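Local coordinates for cytoplasmic protein (Cryptococcus neoformans var. grubii serotype A, PDB 7LPO) that probably hydrolyses steryl beta-glucosides, splitting the glucose from its sterol, as a sterylglucosidase of glycoside hydrolase family 5, at residues S46-N51 with D583-E588; Y169-T172 with A176-L179; C181-A186 with Q192-M197; Y203-N208 with P295-I300. All coordinates share one frame; numbering follows the deposited sequence.

Contact 1: residues S46-N51 with D583-E588; sequences SAKHPN and DNWNGE. With TRS (2-amino-2-hydroxymethyl-propane-1,3-diol), chain E.
K48 and H49, just past a short 3-10 turn, face N584 and W585 in a segment whose type I' turn from W585 to E588 is closed by E588 N to W585 O, 3.0 Å. The end of the extended K48 side chain follows the long axis of the indole, from five-membered to six-membered ring. Its CD lies over the five-membered ring in a CH-pi contact, and its NZ sits over the six-membered ring, 3.1 Å from the centroid and only 2° off the normal, a cation-pi pair. The opposite face of the indole takes N586 ND2, while W585 NE1 is bonded to G153 O, so the ring is fixed from several sides. K48 NZ also forms a salt bridge with D145 and gives a 3.0 Å hydrogen bond to TRS O3. That hydroxyl in turn donates to E588 OE1 at 2.6 Å, and TRS O2 donates to E588 OE2 at 2.8 Å. Beside this, H49 CE1 approaches N584 O to 3.5 Å. The TRS, probably from the crystallisation liquor, is also held by E271, E521 and Y454. A polyol gripped by carboxylates and a lysine beside a tryptophan is consistent with the sugar-binding pocket of a family 5 barrel.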
loop_
_atom_site.group_PDB
_atom_site.type_symbol
_atom_site.label_atom_id
_atom_site.label_comp_id
_atom_site.label_asym_id
_atom_site.label_seq_id
_atom_site.Cartn_x
_atom_site.Cartn_y
_atom_site.Cartn_z
ATOM N N SER A 46 4.939 -8.579 6.547
ATOM C CA SER A 46 5.607 -9.100 7.732
ATOM C C SER A 46 6.691 -8.160 8.243
ATOM O O SER A 46 7.100 -8.288 9.400
ATOM C CB SER A 46 6.219 -10.471 7.444
ATOM O OG SER A 46 7.153 -10.380 6.383
ATOM N N ALA A 47 7.172 -7.234 7.413
ATOM C CA ALA A 47 8.146 -6.246 7.848
ATOM C C ALA A 47 7.515 -5.110 8.639
ATOM O O ALA A 47 8.221 -4.171 9.019
ATOM C CB ALA A 47 8.895 -5.678 6.650
ATOM N N LYS A 48 6.220 -5.183 8.929
ATOM C CA LYS A 48 5.578 -4.128 9.703
ATOM C C LYS A 48 5.904 -4.185 11.195
ATOM O O LYS A 48 5.701 -3.191 11.905
ATOM C CB LYS A 48 4.065 -4.216 9.548
ATOM C CG LYS A 48 3.519 -3.750 8.234
ATOM C CD LYS A 48 1.999 -3.944 8.232
ATOM C CE LYS A 48 1.371 -3.452 6.965
ATOM N NZ LYS A 48 -0.112 -3.571 7.030
ATOM N N HIS A 49 6.354 -5.327 11.699
ATOM C CA HIS A 49 6.537 -5.515 13.131
ATOM C C HIS A 49 7.777 -6.360 13.379
ATOM O O HIS A 49 8.176 -7.154 12.518
ATOM C CB HIS A 49 5.312 -6.181 13.790
ATOM C CG HIS A 49 4.895 -7.465 13.143
ATOM N ND1 HIS A 49 3.979 -7.519 12.118
ATOM C CD2 HIS A 49 5.257 -8.746 13.390
ATOM C CE1 HIS A 49 3.817 -8.773 11.738
ATOM N NE2 HIS A 49 4.578 -9.540 12.497
ATOM N N PRO A 50 8.403 -6.208 14.540
ATOM C CA PRO A 50 9.620 -6.973 14.831
ATOM C C PRO A 50 9.327 -8.457 15.000
ATOM O O PRO A 50 8.188 -8.885 15.198
ATOM C CB PRO A 50 10.138 -6.372 16.150
ATOM C CG PRO A 50 9.301 -5.141 16.403
ATOM C CD PRO A 50 8.007 -5.339 15.660
ATOM N N ASN A 51 10.408 -9.235 14.946
ATOM C CA ASN A 51 10.351 -10.664 15.217
ATOM C C ASN A 51 9.619 -10.941 16.522
ATOM O O ASN A 51 9.861 -10.291 17.545
ATOM C CB ASN A 51 11.773 -11.238 15.286
ATOM C CG ASN A 51 12.490 -11.190 13.944
ATOM O OD1 ASN A 51 13.471 -10.467 13.768
ATOM N ND2 ASN A 51 11.999 -11.957 12.997
ATOM N N ASP A 583 -2.194 -12.617 8.332
ATOM C CA ASP A 583 -0.911 -11.972 8.100
ATOM C C ASP A 583 -0.242 -11.504 9.414
ATOM O O ASP A 583 0.794 -10.849 9.311
ATOM C CB ASP A 583 -1.063 -10.767 7.162
ATOM C CG ASP A 583 -1.536 -11.147 5.756
ATOM O OD1 ASP A 583 -1.458 -12.336 5.362
ATOM O OD2 ASP A 583 -1.990 -10.231 5.036
ATOM N N ASN A 584 -0.835 -11.817 10.571
ATOM C CA ASN A 584 -0.304 -11.429 11.877
ATOM C C ASN A 584 -0.367 -9.920 12.076
ATOM O O ASN A 584 0.510 -9.332 12.715
ATOM C CB ASN A 584 1.132 -11.920 12.074
ATOM C CG ASN A 584 1.241 -13.419 12.008
ATOM O OD1 ASN A 584 0.673 -14.119 12.838
ATOM N ND2 ASN A 584 1.954 -13.925 11.005
ATOM N N TRP A 585 -1.417 -9.291 11.542
ATOM C CA TRP A 585 -1.555 -7.839 11.616
ATOM C C TRP A 585 -3.039 -7.489 11.526
ATOM O O TRP A 585 -3.621 -7.483 10.433
ATOM C CB TRP A 585 -0.753 -7.178 10.507
ATOM C CG TRP A 585 -0.654 -5.693 10.631
ATOM C CD1 TRP A 585 0.231 -4.994 11.393
ATOM C CD2 TRP A 585 -1.468 -4.721 9.963
ATOM N NE1 TRP A 585 0.020 -3.643 11.245
ATOM C CE2 TRP A 585 -1.019 -3.449 10.374
ATOM C CE3 TRP A 585 -2.543 -4.805 9.068
ATOM C CZ2 TRP A 585 -1.603 -2.264 9.922
ATOM C CZ3 TRP A 585 -3.120 -3.630 8.609
ATOM C CH2 TRP A 585 -2.646 -2.374 9.039
ATOM N N ASN A 586 -3.639 -7.210 12.682
ATOM C CA ASN A 586 -4.946 -6.568 12.788
ATOM C C ASN A 586 -6.064 -7.391 12.161
ATOM O O ASN A 586 -7.112 -6.849 11.790
ATOM C CB ASN A 586 -4.906 -5.165 12.169
ATOM C CG ASN A 586 -4.091 -4.188 12.999
ATOM O OD1 ASN A 586 -3.844 -4.425 14.181
ATOM N ND2 ASN A 586 -3.686 -3.077 12.388
ATOM N N GLY A 587 -5.882 -8.697 12.067
ATOM C CA GLY A 587 -6.910 -9.553 11.526
ATOM C C GLY A 587 -6.931 -9.636 10.022
ATOM O O GLY A 587 -7.799 -10.320 9.475
ATOM N N GLU A 588 -6.010 -8.971 9.334
ATOM C CA GLU A 588 -5.949 -9.049 7.882
ATOM C C GLU A 588 -5.307 -10.355 7.435
ATOM O O GLU A 588 -4.412 -10.897 8.092
ATOM C CB GLU A 588 -5.162 -7.874 7.314
ATOM C CG GLU A 588 -5.887 -6.559 7.454
ATOM C CD GLU A 588 -5.349 -5.491 6.530
ATOM O OE1 GLU A 588 -4.315 -5.726 5.869
ATOM O OE2 GLU A 588 -5.955 -4.403 6.486
HETATM C C TRS E . -3.306 -2.475 3.546
HETATM C C1 TRS E . -3.870 -1.025 3.595
HETATM C C2 TRS E . -4.522 -3.362 3.113
HETATM C C3 TRS E . -3.091 -2.794 5.068
HETATM N N TRS E . -2.065 -2.487 2.504
HETATM O O1 TRS E . -4.020 -0.589 2.266
HETATM O O2 TRS E . -5.685 -3.227 3.937
HETATM O O3 TRS E . -2.403 -4.013 5.218
#

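Contact 2: residues Y169-T172 with A176-L179; sequences YHLT and AAYL
L171 and A176 are joined by a pi-turn, a backbone bond from residue i+5 back to residue i, within the long loop between helices 159-163 and 206-221 of the family 5 barrel. A176 N donates to L171 O at 2.9 Å, in the carbonyl plane, with an N-H...O angle of 131°; A177 N adds a weak bond of 3.5 Å to that same L171 O. The leucine side chain leaves with CG anti to its carbonyl carbon (chi1 -68°). Its CB lies 4.3 Å from A177 CB; CG stands back from that methyl, and CD2 turns in again. Of the two ends, CD2 does most of the touching, lying 4.0 Å from A176 CB and nearly as close to A177 CB, while CD1 is directed to the side of L179, whose CD1 is 4.7 Å away. L161, A207 and L338 pack on the leucine as well, so it is buried between the turn and these residues. The polar side is T172, whose OG1 also bonds E182. One water ties this side together, donating to T172 OG1 at 2.6 Å and to A177 O at 2.9 Å while accepting from L179 N.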
loop_
_atom_site.group_PDB
_atom_site.type_symbol
_atom_site.label_atom_id
_atom_site.label_comp_id
_atom_site.label_asym_id
_atom_site.label_seq_id
_atom_site.Cartn_x
_atom_site.Cartn_y
_atom_site.Cartn_z
ATOM N N TYR A 169 0.572 4.816 27.019
ATOM C CA TYR A 169 -0.189 3.922 27.876
ATOM C C TYR A 169 -1.604 4.402 28.152
ATOM O O TYR A 169 -2.381 3.649 28.747
ATOM C CB TYR A 169 0.582 3.730 29.175
ATOM C CG TYR A 169 1.943 3.172 28.864
ATOM C CD1 TYR A 169 2.078 1.881 28.375
ATOM C CD2 TYR A 169 3.082 3.941 29.003
ATOM C CE1 TYR A 169 3.313 1.360 28.056
ATOM C CE2 TYR A 169 4.328 3.423 28.699
ATOM C CZ TYR A 169 4.435 2.132 28.223
ATOM O OH TYR A 169 5.664 1.601 27.908
ATOM N N HIS A 170 -1.970 5.602 27.702
ATOM C CA HIS A 170 -3.317 6.119 27.904
ATOM C C HIS A 170 -4.150 6.099 26.624
ATOM O O HIS A 170 -5.288 6.583 26.628
ATOM C CB HIS A 170 -3.241 7.533 28.483
ATOM C CG HIS A 170 -2.609 7.582 29.840
ATOM N ND1 HIS A 170 -2.260 8.762 30.460
ATOM C CD2 HIS A 170 -2.246 6.592 30.689
ATOM C CE1 HIS A 170 -1.712 8.499 31.631
ATOM N NE2 HIS A 170 -1.695 7.189 31.796
ATOM N N LEU A 171 -3.611 5.538 25.536
ATOM C CA LEU A 171 -4.316 5.519 24.261
ATOM C C LEU A 171 -5.616 4.737 24.360
ATOM O O LEU A 171 -6.655 5.178 23.860
ATOM C CB LEU A 171 -3.415 4.906 23.186
ATOM C CG LEU A 171 -2.180 5.721 22.795
ATOM C CD1 LEU A 171 -1.143 4.882 22.053
ATOM C CD2 LEU A 171 -2.644 6.909 21.935
ATOM N N THR A 172 -5.580 3.581 25.019
ATOM C CA THR A 172 -6.751 2.714 25.091
ATOM C C THR A 172 -7.818 3.295 26.012
ATOM O O THR A 172 -9.005 3.300 25.669
ATOM C CB THR A 172 -6.327 1.324 25.567
ATOM O OG1 THR A 172 -5.449 0.735 24.597
ATOM C CG2 THR A 172 -7.540 0.427 25.784
ATOM N N ALA A 176 -8.201 6.988 22.234
ATOM C CA ALA A 176 -7.431 7.776 21.281
ATOM C C ALA A 176 -6.869 6.908 20.166
ATOM O O ALA A 176 -6.565 7.422 19.091
ATOM C CB ALA A 176 -6.303 8.508 22.008
ATOM N N ALA A 177 -6.719 5.613 20.408
ATOM C CA ALA A 177 -6.371 4.642 19.384
ATOM C C ALA A 177 -6.833 3.275 19.865
ATOM O O ALA A 177 -6.871 3.012 21.072
ATOM C CB ALA A 177 -4.866 4.625 19.097
ATOM N N TYR A 178 -7.183 2.407 18.914
ATOM C CA TYR A 178 -7.526 1.022 19.206
ATOM C C TYR A 178 -6.351 0.157 18.773
ATOM O O TYR A 178 -6.035 0.083 17.580
ATOM C CB TYR A 178 -8.806 0.587 18.499
ATOM C CG TYR A 178 -10.051 1.246 19.020
ATOM C CD1 TYR A 178 -10.263 1.397 20.387
ATOM C CD2 TYR A 178 -11.023 1.725 18.142
ATOM C CE1 TYR A 178 -11.396 2.014 20.870
ATOM C CE2 TYR A 178 -12.172 2.330 18.615
ATOM C CZ TYR A 178 -12.351 2.471 19.977
ATOM O OH TYR A 178 -13.487 3.068 20.460
ATOM N N LEU A 179 -5.707 -0.484 19.738
ATOM C CA LEU A 179 -4.604 -1.397 19.489
ATOM C C LEU A 179 -5.125 -2.824 19.539
ATOM O O LEU A 179 -5.849 -3.193 20.470
ATOM C CB LEU A 179 -3.503 -1.216 20.532
ATOM C CG LEU A 179 -2.540 -0.047 20.355
ATOM C CD1 LEU A 179 -3.254 1.227 19.992
ATOM C CD2 LEU A 179 -1.739 0.122 21.652
HETATM O O HOH W 1 -6.528 0.415 22.277
#

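Contact 3: residues C181-A186 with Q192-M197; sequences CEWPSA and QDFPAM
D193 is where the second segment first meets W183, as a 3-10 turn ends. Its carbonyl O stands obliquely to the indole, 3.7 Å from W183 NE1, a proximity rather than a hydrogen bond, while its carboxylate turns to a salt bridge with K190. F194 follows and carries the aromatic part of the contact. With CG anti to the backbone N (chi1 -158°), its ring presents an edge to the W183 face in an offset edge-to-face pair, planes 67° apart and centroids 5.3 Å apart. CD1 leads, reaching W183 CG at 3.5 Å, and CE1 comes next, 3.9 Å from both W183 CB and W183 CE3; F194 CA adds a CH-pi contact to the five-membered ring. P195 then lies on the same indole face: its CD is 3.5 Å from W183 CE2, and its CG is 3.7 Å from W183 CZ2. Phenylalanine and proline thus share one face, phenylalanine along the CG, CD2 and CE3 side, proline along the NE1, CE2 and CZ2 side. P184, preceded by a cis peptide bond, lays its CB over the other face, so the indole is sandwiched. Beyond P195 the chain leaves the tryptophan, and M197 packs on L459 and M460 of helix 456-461 and on E588. The whole contact lies in the loop between helices 159-163 and 206-221, joined to its surroundings by Y178, edge-to-face with W183, and by H180, stacked on F194.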
loop_
_atom_site.group_PDB
_atom_site.type_symbol
_atom_site.label_atom_id
_atom_site.label_comp_id
_atom_site.label_asym_id
_atom_site.label_seq_id
_atom_site.Cartn_x
_atom_site.Cartn_y
_atom_site.Cartn_z
ATOM N N CYS A 181 -3.635 -5.527 20.352
ATOM C CA CYS A 181 -3.212 -6.266 21.536
ATOM C C CYS A 181 -3.837 -5.752 22.829
ATOM O O CYS A 181 -3.693 -6.413 23.861
ATOM C CB CYS A 181 -1.685 -6.238 21.651
ATOM S SG CYS A 181 -1.005 -4.651 22.165
ATOM N N GLU A 182 -4.538 -4.611 22.804
ATOM C CA GLU A 182 -5.240 -4.106 23.980
ATOM C C GLU A 182 -6.738 -3.995 23.723
ATOM O O GLU A 182 -7.415 -3.146 24.305
ATOM C CB GLU A 182 -4.667 -2.757 24.420
ATOM C CG GLU A 182 -3.174 -2.810 24.760
ATOM C CD GLU A 182 -2.649 -1.547 25.448
ATOM O OE1 GLU A 182 -3.348 -0.512 25.438
ATOM O OE2 GLU A 182 -1.525 -1.592 26.000
ATOM N N TRP A 183 -7.263 -4.833 22.836
ATOM C CA TRP A 183 -8.694 -4.840 22.556
ATOM C C TRP A 183 -9.348 -6.021 23.252
ATOM O O TRP A 183 -8.827 -7.138 23.151
ATOM C CB TRP A 183 -8.959 -4.934 21.051
ATOM C CG TRP A 183 -10.419 -5.050 20.769
ATOM C CD1 TRP A 183 -11.185 -6.182 20.833
ATOM C CD2 TRP A 183 -11.304 -3.985 20.413
ATOM N NE1 TRP A 183 -12.495 -5.882 20.542
ATOM C CE2 TRP A 183 -12.590 -4.541 20.269
ATOM C CE3 TRP A 183 -11.134 -2.613 20.203
ATOM C CZ2 TRP A 183 -13.695 -3.775 19.924
ATOM C CZ3 TRP A 183 -12.230 -1.856 19.855
ATOM C CH2 TRP A 183 -13.495 -2.438 19.715
ATOM N N PRO A 184 -10.495 -5.848 23.934
ATOM C CA PRO A 184 -11.245 -4.593 24.104
ATOM C C PRO A 184 -10.715 -3.732 25.241
ATOM O O PRO A 184 -11.159 -2.606 25.434
ATOM C CB PRO A 184 -12.669 -5.075 24.412
ATOM C CG PRO A 184 -12.465 -6.379 25.140
ATOM C CD PRO A 184 -11.161 -6.984 24.604
ATOM N N SER A 185 -9.764 -4.263 25.995
ATOM C CA SER A 185 -9.147 -3.507 27.070
ATOM C C SER A 185 -7.744 -4.039 27.304
ATOM O O SER A 185 -7.464 -5.215 27.064
ATOM C CB SER A 185 -9.957 -3.597 28.367
ATOM O OG SER A 185 -9.774 -4.864 28.973
ATOM N N ALA A 186 -6.865 -3.150 27.773
ATOM C CA ALA A 186 -5.510 -3.548 28.129
ATOM C C ALA A 186 -5.500 -4.563 29.264
ATOM O O ALA A 186 -4.615 -5.426 29.316
ATOM C CB ALA A 186 -4.692 -2.312 28.525
ATOM N N GLN A 192 -8.507 -12.039 19.381
ATOM C CA GLN A 192 -9.289 -12.789 18.406
ATOM C C GLN A 192 -10.654 -12.159 18.148
ATOM O O GLN A 192 -11.269 -12.455 17.119
ATOM C CB GLN A 192 -9.443 -14.244 18.867
ATOM C CG GLN A 192 -10.228 -14.450 20.172
ATOM C CD GLN A 192 -9.449 -14.057 21.426
ATOM O OE1 GLN A 192 -8.218 -13.997 21.425
ATOM N NE2 GLN A 192 -10.176 -13.779 22.500
ATOM N N ASP A 193 -11.124 -11.274 19.030
ATOM C CA ASP A 193 -12.394 -10.581 18.849
ATOM C C ASP A 193 -12.250 -9.232 18.152
ATOM O O ASP A 193 -13.248 -8.516 18.019
ATOM C CB ASP A 193 -13.076 -10.350 20.202
ATOM C CG ASP A 193 -13.794 -11.587 20.729
ATOM O OD1 ASP A 193 -13.779 -12.641 20.054
ATOM O OD2 ASP A 193 -14.378 -11.499 21.831
ATOM N N PHE A 194 -11.050 -8.851 17.741
ATOM C CA PHE A 194 -10.815 -7.551 17.111
ATOM C C PHE A 194 -11.708 -7.397 15.880
ATOM O O PHE A 194 -11.608 -8.213 14.952
ATOM C CB PHE A 194 -9.336 -7.449 16.734
ATOM C CG PHE A 194 -8.827 -6.045 16.575
ATOM C CD1 PHE A 194 -9.201 -5.047 17.449
ATOM C CD2 PHE A 194 -7.952 -5.735 15.553
ATOM C CE1 PHE A 194 -8.728 -3.760 17.293
ATOM C CE2 PHE A 194 -7.464 -4.453 15.399
ATOM C CZ PHE A 194 -7.857 -3.463 16.263
ATOM N N PRO A 195 -12.601 -6.408 15.837
ATOM C CA PRO A 195 -13.535 -6.321 14.705
ATOM C C PRO A 195 -12.809 -6.143 13.379
ATOM O O PRO A 195 -11.786 -5.462 13.284
ATOM C CB PRO A 195 -14.407 -5.101 15.042
ATOM C CG PRO A 195 -14.295 -4.937 16.515
ATOM C CD PRO A 195 -12.907 -5.418 16.887
ATOM N N ALA A 196 -13.368 -6.758 12.344
ATOM C CA ALA A 196 -12.777 -6.719 11.013
ATOM C C ALA A 196 -12.530 -5.293 10.544
ATOM O O ALA A 196 -13.449 -4.468 10.497
ATOM C CB ALA A 196 -13.698 -7.434 10.023
ATOM N N MET A 197 -11.280 -5.018 10.179
ATOM C CA MET A 197 -10.886 -3.783 9.508
ATOM C C MET A 197 -11.120 -2.550 10.365
ATOM O O MET A 197 -11.134 -1.425 9.849
ATOM C CB MET A 197 -11.628 -3.628 8.180
ATOM C CG MET A 197 -11.258 -4.653 7.103
ATOM S SD MET A 197 -9.499 -5.069 7.010
ATOM C CE MET A 197 -8.933 -3.982 5.758
#

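Contact 4: residues Y203-N208 with P295-I300; sequences YTHLAN and PSPTPI
H205 lays its imidazole obliquely against the P297 ring, with NE2 3.6 Å from P297 CD and CD2 4.1 Å from P297 CG, the two side chains crossing at about a right angle. The torsion that sets CG anti to the carbonyl carbon (chi1 -77°) carries the ring out to the other segment even though its CB does not point there. At the ring edge NE2 gives a weak hydrogen bond to P295 O, 3.3 Å long and bent to 132°. On the other nitrogen, ND1 is bonded to T201 O. With a carbonyl at each nitrogen, the imidazole would be drawn somewhat toward its protonated form, though the weakness of the NE2 bond makes this tentative. A second link runs through solvent. T204 O and P297 O, both acceptors, lie 4.3 Å apart, and two waters bridge them: each donates to both carbonyls, at 2.8 Å to P297 O in either case. One of these waters also sits above a face of the H205 ring, near its rim, so the wet bridge and the imidazole lie side by side. T204 OG1 turns back to T201 O. Both segments lead into helices: H205 is the N-cap of helix 206-221, and T298 is that of helix 299-306, its OG1 capping E301 N. P295 ends strand 294-295, and the proline-rich segment rests on strand 311-319, where P295 and P297 touch V313, with P295 also against strand 322-331.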
loop_
_atom_site.group_PDB
_atom_site.type_symbol
_atom_site.label_atom_id
_atom_site.label_comp_id
_atom_site.label_asym_id
_atom_site.label_seq_id
_atom_site.Cartn_x
_atom_site.Cartn_y
_atom_site.Cartn_z
ATOM N N TYR A 203 -7.402 6.375 11.967
ATOM C CA TYR A 203 -7.137 7.650 11.296
ATOM C C TYR A 203 -8.074 8.757 11.769
ATOM O O TYR A 203 -7.727 9.939 11.666
ATOM C CB TYR A 203 -7.268 7.522 9.773
ATOM C CG TYR A 203 -6.100 6.851 9.089
ATOM C CD1 TYR A 203 -4.819 7.415 9.116
ATOM C CD2 TYR A 203 -6.276 5.663 8.401
ATOM C CE1 TYR A 203 -3.746 6.799 8.488
ATOM C CE2 TYR A 203 -5.218 5.042 7.764
ATOM C CZ TYR A 203 -3.951 5.601 7.818
ATOM O OH TYR A 203 -2.904 4.955 7.187
ATOM N N THR A 204 -9.248 8.402 12.282
ATOM C CA THR A 204 -10.230 9.374 12.742
ATOM C C THR A 204 -10.476 9.254 14.242
ATOM O O THR A 204 -11.554 9.596 14.728
ATOM C CB THR A 204 -11.547 9.236 11.967
ATOM O OG1 THR A 204 -12.062 7.906 12.070
ATOM C CG2 THR A 204 -11.337 9.557 10.482
ATOM N N HIS A 205 -9.484 8.775 14.984
ATOM C CA HIS A 205 -9.459 8.914 16.431
ATOM C C HIS A 205 -8.347 9.880 16.824
ATOM O O HIS A 205 -7.504 10.265 16.010
ATOM C CB HIS A 205 -9.274 7.560 17.108
ATOM C CG HIS A 205 -10.516 6.726 17.148
ATOM N ND1 HIS A 205 -11.117 6.241 16.010
ATOM C CD2 HIS A 205 -11.260 6.273 18.186
ATOM C CE1 HIS A 205 -12.172 5.518 16.340
ATOM N NE2 HIS A 205 -12.281 5.521 17.654
ATOM N N LEU A 206 -8.327 10.232 18.108
ATOM C CA LEU A 206 -7.642 11.446 18.551
ATOM C C LEU A 206 -6.132 11.396 18.321
ATOM O O LEU A 206 -5.515 12.412 17.977
ATOM C CB LEU A 206 -7.951 11.690 20.028
ATOM C CG LEU A 206 -7.204 12.845 20.703
ATOM C CD1 LEU A 206 -7.479 14.127 19.950
ATOM C CD2 LEU A 206 -7.587 13.007 22.175
ATOM N N ALA A 207 -5.504 10.242 18.525
ATOM C CA ALA A 207 -4.050 10.205 18.407
ATOM C C ALA A 207 -3.615 10.498 16.976
ATOM O O ALA A 207 -2.776 11.376 16.733
ATOM C CB ALA A 207 -3.510 8.854 18.877
ATOM N N ASN A 208 -4.154 9.747 16.013
ATOM C CA ASN A 208 -3.837 10.007 14.614
ATOM C C ASN A 208 -4.294 11.401 14.197
ATOM O O ASN A 208 -3.636 12.061 13.382
ATOM C CB ASN A 208 -4.497 8.961 13.713
ATOM C CG ASN A 208 -3.602 7.772 13.442
ATOM O OD1 ASN A 208 -2.998 7.671 12.376
ATOM N ND2 ASN A 208 -3.521 6.853 14.409
ATOM N N PRO A 295 -17.126 2.153 17.902
ATOM C CA PRO A 295 -17.354 3.451 18.557
ATOM C C PRO A 295 -16.597 4.549 17.832
ATOM O O PRO A 295 -15.388 4.456 17.629
ATOM C CB PRO A 295 -16.823 3.244 19.983
ATOM C CG PRO A 295 -16.591 1.749 20.122
ATOM C CD PRO A 295 -16.337 1.229 18.736
ATOM N N SER A 296 -17.316 5.600 17.454
ATOM C CA SER A 296 -16.776 6.647 16.589
ATOM C C SER A 296 -17.012 8.014 17.214
ATOM O O SER A 296 -18.006 8.689 16.917
ATOM C CB SER A 296 -17.397 6.573 15.195
ATOM O OG SER A 296 -17.334 5.249 14.683
ATOM N N PRO A 297 -16.115 8.462 18.079
ATOM C CA PRO A 297 -16.259 9.820 18.621
ATOM C C PRO A 297 -16.044 10.864 17.532
ATOM O O PRO A 297 -15.219 10.691 16.632
ATOM C CB PRO A 297 -15.182 9.907 19.710
ATOM C CG PRO A 297 -14.289 8.737 19.516
ATOM C CD PRO A 297 -15.015 7.698 18.696
ATOM N N THR A 298 -16.837 11.933 17.593
ATOM C CA THR A 298 -16.569 13.112 16.788
ATOM C C THR A 298 -15.229 13.705 17.217
ATOM O O THR A 298 -14.718 13.370 18.289
ATOM C CB THR A 298 -17.684 14.133 16.981
ATOM O OG1 THR A 298 -17.696 14.567 18.348
ATOM C CG2 THR A 298 -19.041 13.512 16.645
ATOM N N PRO A 299 -14.639 14.590 16.412
ATOM C CA PRO A 299 -13.379 15.226 16.850
ATOM C C PRO A 299 -13.469 15.855 18.236
ATOM O O PRO A 299 -12.562 15.658 19.056
ATOM C CB PRO A 299 -13.111 16.266 15.750
ATOM C CG PRO A 299 -13.755 15.677 14.527
ATOM C CD PRO A 299 -15.001 14.963 15.030
ATOM N N ILE A 300 -14.552 16.569 18.542
ATOM C CA ILE A 300 -14.637 17.226 19.843
ATOM C C ILE A 300 -14.903 16.205 20.947
ATOM O O ILE A 300 -14.365 16.317 22.056
ATOM C CB ILE A 300 -15.699 18.341 19.826
ATOM C CG1 ILE A 300 -15.719 19.070 21.171
ATOM C CG2 ILE A 300 -17.074 17.769 19.528
ATOM C CD1 ILE A 300 -14.435 19.761 21.518
HETATM O O HOH W 2 -13.753 11.950 14.543
HETATM O O HOH W 3 -14.056 8.389 15.508
#

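In the fold
From the N terminus, the loop after strand 35-43 opens contact 1, which closes only after strand 567-570, and so joins loops that follow two neighbouring parallel strands of the barrel. Everything else nests inside it. Contacts 2 and 3 close short loops in series between helices 159-163 and 206-221, and contact 4 then opens at the start of the latter and closes just before helix 299-306. None of them cross. Contacts 2 and 3 touch each other; contacts 2 and 4 meet through A176 with A207 and Y178 with H205. Contact 3 reaches contact 1 through M197 and F194, connecting this peripheral loop with the pocket.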